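Local coordinates for protein DNA primase (Aquifex aeolicus, PDB 2AU3) that probably synthesises short RNA primers on single-stranded DNA, which DNA polymerase then extends during replication, at residues Asn32-Cys37 / Asp43-Tyr48; Cys37-Asp42 / Val71-Asp76; Ile55-Gly60 / Lys142-Tyr147. All coordinates share one frame; numbering follows the deposited sequence.

How the contacts relate
All three contacts touch the zinc site of the CHC2 ribbon, whose ligands are C37, H40, C58 and C61. Contact 1 supplies C37, contact 2 both C37 and H40, and contact 3 C58. Their centres lie about 12 Å (contacts 1 and 2) and 13 Å (contact 3 from either) apart. Contacts 1 and 3 share one antiparallel sheet, with Y48 O probably accepting a hydrogen bond from K57 N at 2.9 Å. F47 reaches F39 of contact 2, CE1 to CE2 at 4.0 Å, and its ring also meets F56. Contact 3 alone leaves the zinc-binding domain, reaching the polymerase core at a place away from the predicted magnesium site.

Contact 1 (Asn32-Cys37 / Asp43-Tyr48); sequences NYRTNC and DTPSFY. With ZN (zinc ion), chain B.
One face of the Y48 ring is covered by the R34 CB, a CH-pi contact of 3.9 Å from that CB to the ring centroid, displaced toward the rim, while N32 CB stands at the ring's edge. The R34 chain, extended from CG to NE, then runs alongside the tyrosine, and its guanidinium is turned 77° against the ring, with Y48 OH near the guanidinium plane at an edge. F59, just past the end of strand 55-58, meets the Y48 ring edge-to-face. The F47 ring serves the other face of the sheet: C37 SG approaches it obliquely, 3.8 Å from F47 CD1, and T35 CG2 lies 3.9 Å from F47 CD2. With SG anti to the backbone N (chi1 -175°), C37 can bind zinc at 2.3 Å while its sulfur stays beside the phenylalanine.

These side chains hang on an antiparallel hairpin. T35 and F47 form the hydrogen-bonded pair, T35 N to F47 O at 3.1 Å and a weaker return bond from F47 N to T35 O. Beyond it P45 CB packs 3.3 Å from T35 O, and a water accepts from both C37 N (2.7 Å) and S46 N (2.9 Å). The chemistry is thus divided: aromatic carbon shields one flank of a zinc-bound sulfur, while backbone bonds tie the strand leading to it and a water bridges C37 to S46.

Contact 2 (Cys37-Asp42 / Val71-Asp76); sequences CPFHPD and VSLYED. With ZN (zinc ion), chain B.
F39 carries its ring from the zinc-binding loop to helix 67-75, and its CB already points toward that helix. CG lies anti to the carbonyl carbon (chi1 -52°), a setting that sends the ring onward to the backbone between L73 and Y74. Over one face, close to the ring centre, sits P38 CG, 3.6 Å above the plane, so the preceding proline backs the aromatic group. Farther out, CE2 turns to F47 of the ribbon. On the other branch CE1 comes within 3.7 Å of Y74 N. The tip, CZ, touches L73 CB at 3.7 Å, the two side chains crossing at about a right angle, and Y74 CA lies in the ring plane at its edge. P38 contributes a looser touch of its own, with CB at the edge of the Y74 ring, 4.3 Å from CE1.

Behind this apolar bridge the loop folds around metal. C37 SG accepts the F39 N-H at 3.4 Å and, weakly, that of H40, the pattern of a zinc knuckle; both donors would temper the charge on the thiolate. H40 binds zinc through ND1 at 2.0 Å. Its NE2 gives a short but bent, weak hydrogen bond to D42 OD1 (2.6 Å), which may help to polarise the imidazole that holds the metal.

L73 and F39 also share V63, and Y74 meets the ring of Y23 at the end of helix 16-23. P38 and F39 are therefore wedged between F47 of strand 47-50 and the last turn of helix 67-75, which a Schellman motif closes at D76, while V71 turns away toward helices 16-23 and 79-90.

Contact 3 (Ile55-Gly60 / Lys142-Tyr147); sequences IFKCFG and KFDLGY. With ZN (zinc ion), chain B.
K57 and D144 meet from opposite directions, and nearly all the closeness of this contact is concentrated in their salt bridge, 2.7 Å from K57 NZ to D144 OD2. The lysine leaves strand 55-58 with CG anti to the backbone N (chi1 179°), bends at chi2 (71°) and runs extended from there, which brings its ammonium to the end of helix 137-142. D144 is presented at that end by its positive phi, as the residue that closes a Schellman motif. The K57 ammonium also donates to the carbonyl oxygens of G62 and R141, so three acceptors from two domains grip one nitrogen.

Away from this point the fit is loose. K57 CE passes K142 CA at 4.1 Å, and K57 NZ stays 3.8 Å from K142 O, while the K142 side chain is partly exposed and makes no close approach to segment 55-60. Only 106 Å² is buried between the two segments. On the ribbon's side C58 turns from the interface to the metal, its SG bound to zinc at 2.4 Å and weakly approached by G60 N.

The contact joins the zinc-binding domain to the polymerase core of the same chain. D144 is buried and shared, its OD2 also paired with R117 and its OD1 with K194, so the carboxylate very probably remains ionised. Docking here rests on one shared carboxylate: the core holds it with two cations of its own, and the ribbon adds a third, whose ammonium is also gripped by two carbonyl oxygens.

Contact 1 (Asn32-Cys37 / Asp43-Tyr48)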
loop_
_atom_site.group_PDB
_atom_site.type_symbol
_atom_site.label_atom_id
_atom_site.label_comp_id
_atom_site.label_asym_id
_atom_site.label_seq_id
_atom_site.Cartn_x
_atom_site.Cartn_y
_atom_site.Cartn_z
ATOM N N ASN A 32 -13.032 12.532 -16.237
ATOM C CA ASN A 32 -13.637 12.471 -14.925
ATOM C C ASN A 32 -14.740 13.528 -14.805
ATOM O O ASN A 32 -14.943 14.330 -15.725
ATOM C CB ASN A 32 -12.578 12.660 -13.828
ATOM C CG ASN A 32 -11.504 11.561 -13.850
ATOM O OD1 ASN A 32 -11.806 10.385 -13.699
ATOM N ND2 ASN A 32 -10.250 11.955 -14.078
ATOM N N TYR A 33 -15.453 13.505 -13.681
ATOM C CA TYR A 33 -16.364 14.588 -13.317
ATOM C C TYR A 33 -15.917 15.156 -12.001
ATOM O O TYR A 33 -15.333 14.449 -11.184
ATOM C CB TYR A 33 -17.805 14.094 -13.200
ATOM C CG TYR A 33 -18.397 13.669 -14.515
ATOM C CD1 TYR A 33 -19.055 14.585 -15.326
ATOM C CD2 TYR A 33 -18.307 12.349 -14.948
ATOM C CE1 TYR A 33 -19.600 14.205 -16.542
ATOM C CE2 TYR A 33 -18.856 11.956 -16.164
ATOM C CZ TYR A 33 -19.511 12.887 -16.953
ATOM O OH TYR A 33 -20.045 12.525 -18.183
ATOM N N ARG A 34 -16.152 16.449 -11.809
ATOM C CA ARG A 34 -15.834 17.068 -10.545
ATOM C C ARG A 34 -16.936 18.038 -10.136
ATOM O O ARG A 34 -17.717 18.515 -10.982
ATOM C CB ARG A 34 -14.467 17.761 -10.583
ATOM C CG ARG A 34 -14.527 19.142 -11.152
ATOM C CD ARG A 34 -13.333 20.038 -10.850
ATOM N NE ARG A 34 -13.528 21.310 -11.557
ATOM C CZ ARG A 34 -12.563 22.032 -12.102
ATOM N NH1 ARG A 34 -11.303 21.636 -12.030
ATOM N NH2 ARG A 34 -12.864 23.150 -12.735
ATOM N N THR A 35 -16.995 18.305 -8.837
ATOM C CA THR A 35 -17.987 19.200 -8.250
ATOM C C THR A 35 -17.486 19.562 -6.849
ATOM O O THR A 35 -16.392 19.127 -6.451
ATOM C CB THR A 35 -19.380 18.506 -8.219
ATOM O OG1 THR A 35 -20.387 19.421 -7.756
ATOM C CG2 THR A 35 -19.414 17.392 -7.201
ATOM N N ASN A 36 -18.223 20.395 -6.116
ATOM C CA ASN A 36 -17.786 20.732 -4.760
ATOM C C ASN A 36 -18.233 19.619 -3.845
ATOM O O ASN A 36 -19.337 19.089 -3.995
ATOM C CB ASN A 36 -18.348 22.074 -4.260
ATOM C CG ASN A 36 -18.089 23.221 -5.216
ATOM O OD1 ASN A 36 -17.050 23.877 -5.157
ATOM N ND2 ASN A 36 -19.054 23.493 -6.076
ATOM N N CYS A 37 -17.400 19.292 -2.868
ATOM C CA CYS A 37 -17.715 18.197 -1.956
ATOM C C CYS A 37 -18.905 18.534 -1.031
ATOM O O CYS A 37 -18.951 19.614 -0.450
ATOM C CB CYS A 37 -16.481 17.821 -1.142
ATOM S SG CYS A 37 -16.718 16.385 -0.078
ATOM N N ASP A 43 -13.645 25.874 -0.893
ATOM C CA ASP A 43 -13.731 26.899 -1.937
ATOM C C ASP A 43 -13.630 26.447 -3.390
ATOM O O ASP A 43 -14.093 27.148 -4.293
ATOM C CB ASP A 43 -12.622 27.932 -1.673
ATOM C CG ASP A 43 -11.219 27.316 -1.700
ATOM O OD1 ASP A 43 -11.101 26.063 -1.730
ATOM O OD2 ASP A 43 -10.184 28.018 -1.693
ATOM N N THR A 44 -12.983 25.309 -3.607
ATOM C CA THR A 44 -12.614 24.853 -4.942
ATOM C C THR A 44 -13.050 23.399 -5.102
ATOM O O THR A 44 -12.784 22.586 -4.216
ATOM C CB THR A 44 -11.080 25.021 -5.143
ATOM O OG1 THR A 44 -10.622 24.153 -6.185
ATOM C CG2 THR A 44 -10.317 24.558 -3.909
ATOM N N PRO A 45 -13.749 23.070 -6.195
ATOM C CA PRO A 45 -14.236 21.700 -6.390
ATOM C C PRO A 45 -13.092 20.675 -6.292
ATOM O O PRO A 45 -12.142 20.744 -7.068
ATOM C CB PRO A 45 -14.843 21.733 -7.791
ATOM C CG PRO A 45 -15.217 23.165 -8.001
ATOM C CD PRO A 45 -14.138 23.960 -7.307
ATOM N N SER A 46 -13.184 19.766 -5.326
ATOM C CA SER A 46 -12.118 18.801 -5.049
ATOM C C SER A 46 -12.631 17.362 -5.062
ATOM O O SER A 46 -11.894 16.431 -4.752
ATOM C CB SER A 46 -11.496 19.087 -3.683
ATOM O OG SER A 46 -11.071 20.427 -3.617
ATOM N N PHE A 47 -13.894 17.203 -5.427
ATOM C CA PHE A 47 -14.604 15.922 -5.345
ATOM C C PHE A 47 -14.760 15.356 -6.745
ATOM O O PHE A 47 -15.470 15.937 -7.584
ATOM C CB PHE A 47 -15.975 16.162 -4.698
ATOM C CG PHE A 47 -16.796 14.919 -4.507
ATOM C CD1 PHE A 47 -16.935 14.358 -3.242
ATOM C CD2 PHE A 47 -17.489 14.346 -5.584
ATOM C CE1 PHE A 47 -17.730 13.218 -3.042
ATOM C CE2 PHE A 47 -18.280 13.212 -5.400
ATOM C CZ PHE A 47 -18.408 12.644 -4.126
ATOM N N TYR A 48 -14.101 14.221 -6.996
ATOM C CA TYR A 48 -14.004 13.653 -8.332
ATOM C C TYR A 48 -14.725 12.328 -8.446
ATOM O O TYR A 48 -14.734 11.530 -7.515
ATOM C CB TYR A 48 -12.540 13.494 -8.759
ATOM C CG TYR A 48 -11.857 14.814 -9.049
ATOM C CD1 TYR A 48 -11.730 15.284 -10.348
ATOM C CD2 TYR A 48 -11.344 15.587 -8.013
ATOM C CE1 TYR A 48 -11.093 16.490 -10.613
ATOM C CE2 TYR A 48 -10.720 16.786 -8.265
ATOM C CZ TYR A 48 -10.603 17.234 -9.563
ATOM O OH TYR A 48 -9.992 18.433 -9.791
HETATM ZN ZN ZN B . -14.608 16.299 0.748
HETATM O O HOH W 1 -14.895 20.374 -3.057
#

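Contact 2 (Cys37-Asp42 / Val71-Asp76)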
loop_
_atom_site.group_PDB
_atom_site.type_symbol
_atom_site.label_atom_id
_atom_site.label_comp_id
_atom_site.label_asym_id
_atom_site.label_seq_id
_atom_site.Cartn_x
_atom_site.Cartn_y
_atom_site.Cartn_z
ATOM N N CYS A 37 -17.400 19.292 -2.868
ATOM C CA CYS A 37 -17.715 18.197 -1.956
ATOM C C CYS A 37 -18.905 18.534 -1.031
ATOM O O CYS A 37 -18.951 19.614 -0.450
ATOM C CB CYS A 37 -16.481 17.821 -1.142
ATOM S SG CYS A 37 -16.718 16.385 -0.078
ATOM N N PRO A 38 -19.860 17.611 -0.907
ATOM C CA PRO A 38 -21.017 17.815 -0.023
ATOM C C PRO A 38 -20.729 17.397 1.428
ATOM O O PRO A 38 -21.604 17.548 2.287
ATOM C CB PRO A 38 -22.075 16.878 -0.625
ATOM C CG PRO A 38 -21.261 15.728 -1.203
ATOM C CD PRO A 38 -19.912 16.306 -1.590
ATOM N N PHE A 39 -19.534 16.860 1.684
ATOM C CA PHE A 39 -19.219 16.277 2.988
ATOM C C PHE A 39 -18.212 17.111 3.801
ATOM O O PHE A 39 -18.177 17.027 5.034
ATOM C CB PHE A 39 -18.733 14.831 2.837
ATOM C CG PHE A 39 -19.652 13.960 2.019
ATOM C CD1 PHE A 39 -20.988 13.819 2.370
ATOM C CD2 PHE A 39 -19.174 13.274 0.894
ATOM C CE1 PHE A 39 -21.850 13.033 1.609
ATOM C CE2 PHE A 39 -20.029 12.464 0.136
ATOM C CZ PHE A 39 -21.372 12.344 0.500
ATOM N N HIS A 40 -17.407 17.908 3.102
ATOM C CA HIS A 40 -16.531 18.894 3.733
ATOM C C HIS A 40 -16.636 20.219 2.968
ATOM O O HIS A 40 -17.052 20.234 1.815
ATOM C CB HIS A 40 -15.084 18.377 3.793
ATOM C CG HIS A 40 -14.232 18.798 2.621
ATOM N ND1 HIS A 40 -14.258 18.145 1.407
ATOM C CD2 HIS A 40 -13.322 19.794 2.492
ATOM C CE1 HIS A 40 -13.419 18.734 0.575
ATOM N NE2 HIS A 40 -12.834 19.734 1.210
ATOM N N PRO A 41 -16.294 21.336 3.602
ATOM C CA PRO A 41 -16.442 22.631 2.940
ATOM C C PRO A 41 -15.173 23.252 2.363
ATOM O O PRO A 41 -14.485 23.967 3.099
ATOM C CB PRO A 41 -16.962 23.520 4.078
ATOM C CG PRO A 41 -16.410 22.891 5.363
ATOM C CD PRO A 41 -15.927 21.487 5.026
ATOM N N ASP A 42 -14.850 23.037 1.088
ATOM C CA ASP A 42 -13.906 23.980 0.472
ATOM C C ASP A 42 -14.188 24.662 -0.875
ATOM O O ASP A 42 -14.839 24.133 -1.788
ATOM C CB ASP A 42 -12.407 23.718 0.779
ATOM C CG ASP A 42 -11.855 22.444 0.169
ATOM O OD1 ASP A 42 -12.618 21.712 -0.515
ATOM O OD2 ASP A 42 -10.655 22.109 0.354
ATOM N N VAL A 71 -24.222 7.078 -1.644
ATOM C CA VAL A 71 -25.608 7.226 -1.194
ATOM C C VAL A 71 -25.686 7.063 0.326
ATOM O O VAL A 71 -26.361 7.862 1.017
ATOM C CB VAL A 71 -26.571 6.252 -1.939
ATOM C CG1 VAL A 71 -28.003 6.334 -1.364
ATOM C CG2 VAL A 71 -26.564 6.543 -3.428
ATOM N N SER A 72 -24.949 6.074 0.851
ATOM C CA SER A 72 -24.878 5.862 2.302
ATOM C C SER A 72 -24.459 7.128 3.033
ATOM O O SER A 72 -25.007 7.457 4.102
ATOM C CB SER A 72 -23.882 4.740 2.638
ATOM O OG SER A 72 -23.837 4.519 4.028
ATOM N N LEU A 73 -23.476 7.829 2.481
ATOM C CA LEU A 73 -22.978 9.033 3.136
ATOM C C LEU A 73 -23.941 10.192 2.932
ATOM O O LEU A 73 -24.273 10.909 3.887
ATOM C CB LEU A 73 -21.559 9.406 2.668
ATOM C CG LEU A 73 -20.423 8.427 2.972
ATOM C CD1 LEU A 73 -19.161 8.808 2.150
ATOM C CD2 LEU A 73 -20.108 8.402 4.450
ATOM N N TYR A 74 -24.415 10.366 1.706
ATOM C CA TYR A 74 -25.388 11.419 1.441
ATOM C C TYR A 74 -26.667 11.276 2.288
ATOM O O TYR A 74 -27.126 12.248 2.895
ATOM C CB TYR A 74 -25.727 11.522 -0.054
ATOM C CG TYR A 74 -26.293 12.885 -0.418
ATOM C CD1 TYR A 74 -25.452 13.934 -0.805
ATOM C CD2 TYR A 74 -27.663 13.136 -0.309
ATOM C CE1 TYR A 74 -25.980 15.200 -1.118
ATOM C CE2 TYR A 74 -28.203 14.387 -0.629
ATOM C CZ TYR A 74 -27.363 15.411 -1.026
ATOM O OH TYR A 74 -27.911 16.635 -1.327
ATOM N N GLU A 75 -27.200 10.066 2.391
ATOM C CA GLU A 75 -28.481 9.879 3.075
ATOM C C GLU A 75 -28.350 9.599 4.572
ATOM O O GLU A 75 -29.361 9.503 5.286
ATOM C CB GLU A 75 -29.293 8.771 2.415
ATOM C CG GLU A 75 -29.502 8.973 0.918
ATOM C CD GLU A 75 -30.498 10.078 0.579
ATOM O OE1 GLU A 75 -31.162 10.622 1.504
ATOM O OE2 GLU A 75 -30.629 10.401 -0.630
ATOM N N ASP A 76 -27.108 9.471 5.034
ATOM C CA ASP A 76 -26.803 9.096 6.420
ATOM C C ASP A 76 -27.458 7.770 6.799
ATOM O O ASP A 76 -28.199 7.687 7.769
ATOM C CB ASP A 76 -27.198 10.206 7.395
ATOM C CG ASP A 76 -26.607 9.999 8.790
ATOM O OD1 ASP A 76 -25.398 9.766 8.885
ATOM O OD2 ASP A 76 -27.276 10.045 9.850
HETATM ZN ZN ZN B . -14.608 16.299 0.748
#

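Contact 3 (Ile55-Gly60 / Lys142-Tyr147)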
loop_
_atom_site.group_PDB
_atom_site.type_symbol
_atom_site.label_atom_id
_atom_site.label_comp_id
_atom_site.label_asym_id
_atom_site.label_seq_id
_atom_site.Cartn_x
_atom_site.Cartn_y
_atom_site.Cartn_z
ATOM N N ILE A 55 -15.487 4.863 -8.917
ATOM C CA ILE A 55 -15.382 5.331 -7.539
ATOM C C ILE A 55 -15.444 6.849 -7.535
ATOM O O ILE A 55 -15.316 7.484 -8.579
ATOM C CB ILE A 55 -14.064 4.834 -6.888
ATOM C CG1 ILE A 55 -12.845 5.320 -7.690
ATOM C CG2 ILE A 55 -14.115 3.286 -6.678
ATOM C CD1 ILE A 55 -11.432 4.912 -7.089
ATOM N N PHE A 56 -15.635 7.428 -6.362
ATOM C CA PHE A 56 -15.495 8.866 -6.181
ATOM C C PHE A 56 -14.354 9.023 -5.194
ATOM O O PHE A 56 -14.021 8.073 -4.501
ATOM C CB PHE A 56 -16.793 9.496 -5.642
ATOM C CG PHE A 56 -17.144 9.080 -4.219
ATOM C CD1 PHE A 56 -16.718 9.848 -3.121
ATOM C CD2 PHE A 56 -17.910 7.934 -3.975
ATOM C CE1 PHE A 56 -17.056 9.483 -1.803
ATOM C CE2 PHE A 56 -18.238 7.555 -2.641
ATOM C CZ PHE A 56 -17.810 8.335 -1.569
ATOM N N LYS A 57 -13.737 10.195 -5.163
ATOM C CA LYS A 57 -12.682 10.482 -4.180
ATOM C C LYS A 57 -12.602 11.983 -4.027
ATOM O O LYS A 57 -12.436 12.702 -5.022
ATOM C CB LYS A 57 -11.324 9.938 -4.651
ATOM C CG LYS A 57 -10.139 10.213 -3.691
ATOM C CD LYS A 57 -10.200 9.368 -2.378
ATOM C CE LYS A 57 -8.903 9.604 -1.535
ATOM N NZ LYS A 57 -8.942 8.895 -0.210
ATOM N N CYS A 58 -12.735 12.462 -2.795
ATOM C CA CYS A 58 -12.531 13.876 -2.526
ATOM C C CYS A 58 -11.070 14.180 -2.229
ATOM O O CYS A 58 -10.510 13.662 -1.276
ATOM C CB CYS A 58 -13.398 14.355 -1.375
ATOM S SG CYS A 58 -13.276 16.130 -1.248
ATOM N N PHE A 59 -10.462 15.025 -3.051
ATOM C CA PHE A 59 -9.084 15.455 -2.816
ATOM C C PHE A 59 -9.018 16.512 -1.735
ATOM O O PHE A 59 -7.946 16.977 -1.387
ATOM C CB PHE A 59 -8.456 15.988 -4.093
ATOM C CG PHE A 59 -8.010 14.918 -5.024
ATOM C CD1 PHE A 59 -8.924 14.001 -5.539
ATOM C CD2 PHE A 59 -6.664 14.796 -5.366
ATOM C CE1 PHE A 59 -8.520 12.985 -6.404
ATOM C CE2 PHE A 59 -6.246 13.789 -6.242
ATOM C CZ PHE A 59 -7.180 12.876 -6.755
ATOM N N GLY A 60 -10.172 16.881 -1.187
ATOM C CA GLY A 60 -10.210 17.877 -0.131
ATOM C C GLY A 60 -10.237 17.277 1.258
ATOM O O GLY A 60 -9.474 17.695 2.133
ATOM N N LYS A 142 -4.903 10.717 0.349
ATOM C CA LYS A 142 -4.871 9.678 -0.681
ATOM C C LYS A 142 -4.806 8.283 -0.086
ATOM O O LYS A 142 -5.492 7.359 -0.569
ATOM C CB LYS A 142 -3.689 9.858 -1.631
ATOM C CG LYS A 142 -3.622 8.770 -2.715
ATOM C CD LYS A 142 -2.421 9.021 -3.612
ATOM C CE LYS A 142 -2.344 8.002 -4.736
ATOM N NZ LYS A 142 -3.545 7.963 -5.606
ATOM N N PHE A 143 -3.943 8.136 0.921
ATOM C CA PHE A 143 -3.682 6.852 1.556
ATOM C C PHE A 143 -4.629 6.538 2.718
ATOM O O PHE A 143 -4.507 5.484 3.343
ATOM C CB PHE A 143 -2.219 6.748 2.016
ATOM C CG PHE A 143 -1.270 6.383 0.902
ATOM C CD1 PHE A 143 -0.895 5.046 0.682
ATOM C CD2 PHE A 143 -0.814 7.342 0.040
ATOM C CE1 PHE A 143 -0.023 4.702 -0.378
ATOM C CE2 PHE A 143 0.058 7.004 -1.021
ATOM C CZ PHE A 143 0.457 5.647 -1.207
ATOM N N ASP A 144 -5.576 7.442 2.975
ATOM C CA ASP A 144 -6.642 7.196 3.954
ATOM C C ASP A 144 -6.084 7.023 5.386
ATOM O O ASP A 144 -6.628 6.282 6.200
ATOM C CB ASP A 144 -7.541 6.005 3.524
ATOM C CG ASP A 144 -8.311 6.292 2.245
ATOM O OD1 ASP A 144 -8.340 5.431 1.342
ATOM O OD2 ASP A 144 -8.910 7.378 2.038
ATOM N N LEU A 145 -5.029 7.765 5.692
ATOM C CA LEU A 145 -4.466 7.760 7.036
ATOM C C LEU A 145 -5.498 8.114 8.062
ATOM O O LEU A 145 -6.385 8.992 7.830
ATOM C CB LEU A 145 -3.269 8.691 7.153
ATOM C CG LEU A 145 -2.102 8.390 6.211
ATOM C CD1 LEU A 145 -0.878 9.001 6.818
ATOM C CD2 LEU A 145 -1.873 6.933 5.915
ATOM N N GLY A 146 -5.379 7.458 9.215
ATOM C CA GLY A 146 -6.317 7.700 10.280
ATOM C C GLY A 146 -5.714 7.715 11.667
ATOM O O GLY A 146 -4.480 7.770 11.848
ATOM N N TYR A 147 -6.602 7.643 12.652
ATOM C CA TYR A 147 -6.261 7.646 14.059
ATOM C C TYR A 147 -7.353 6.884 14.778
ATOM O O TYR A 147 -8.534 7.040 14.436
ATOM C CB TYR A 147 -6.249 9.077 14.566
ATOM C CG TYR A 147 -5.971 9.197 16.037
ATOM C CD1 TYR A 147 -4.801 8.691 16.587
ATOM C CD2 TYR A 147 -6.905 9.782 16.890
ATOM C CE1 TYR A 147 -4.558 8.789 17.946
ATOM C CE2 TYR A 147 -6.663 9.898 18.247
ATOM C CZ TYR A 147 -5.494 9.401 18.760
ATOM O OH TYR A 147 -5.274 9.510 20.107
HETATM ZN ZN ZN B . -14.608 16.299 0.748
#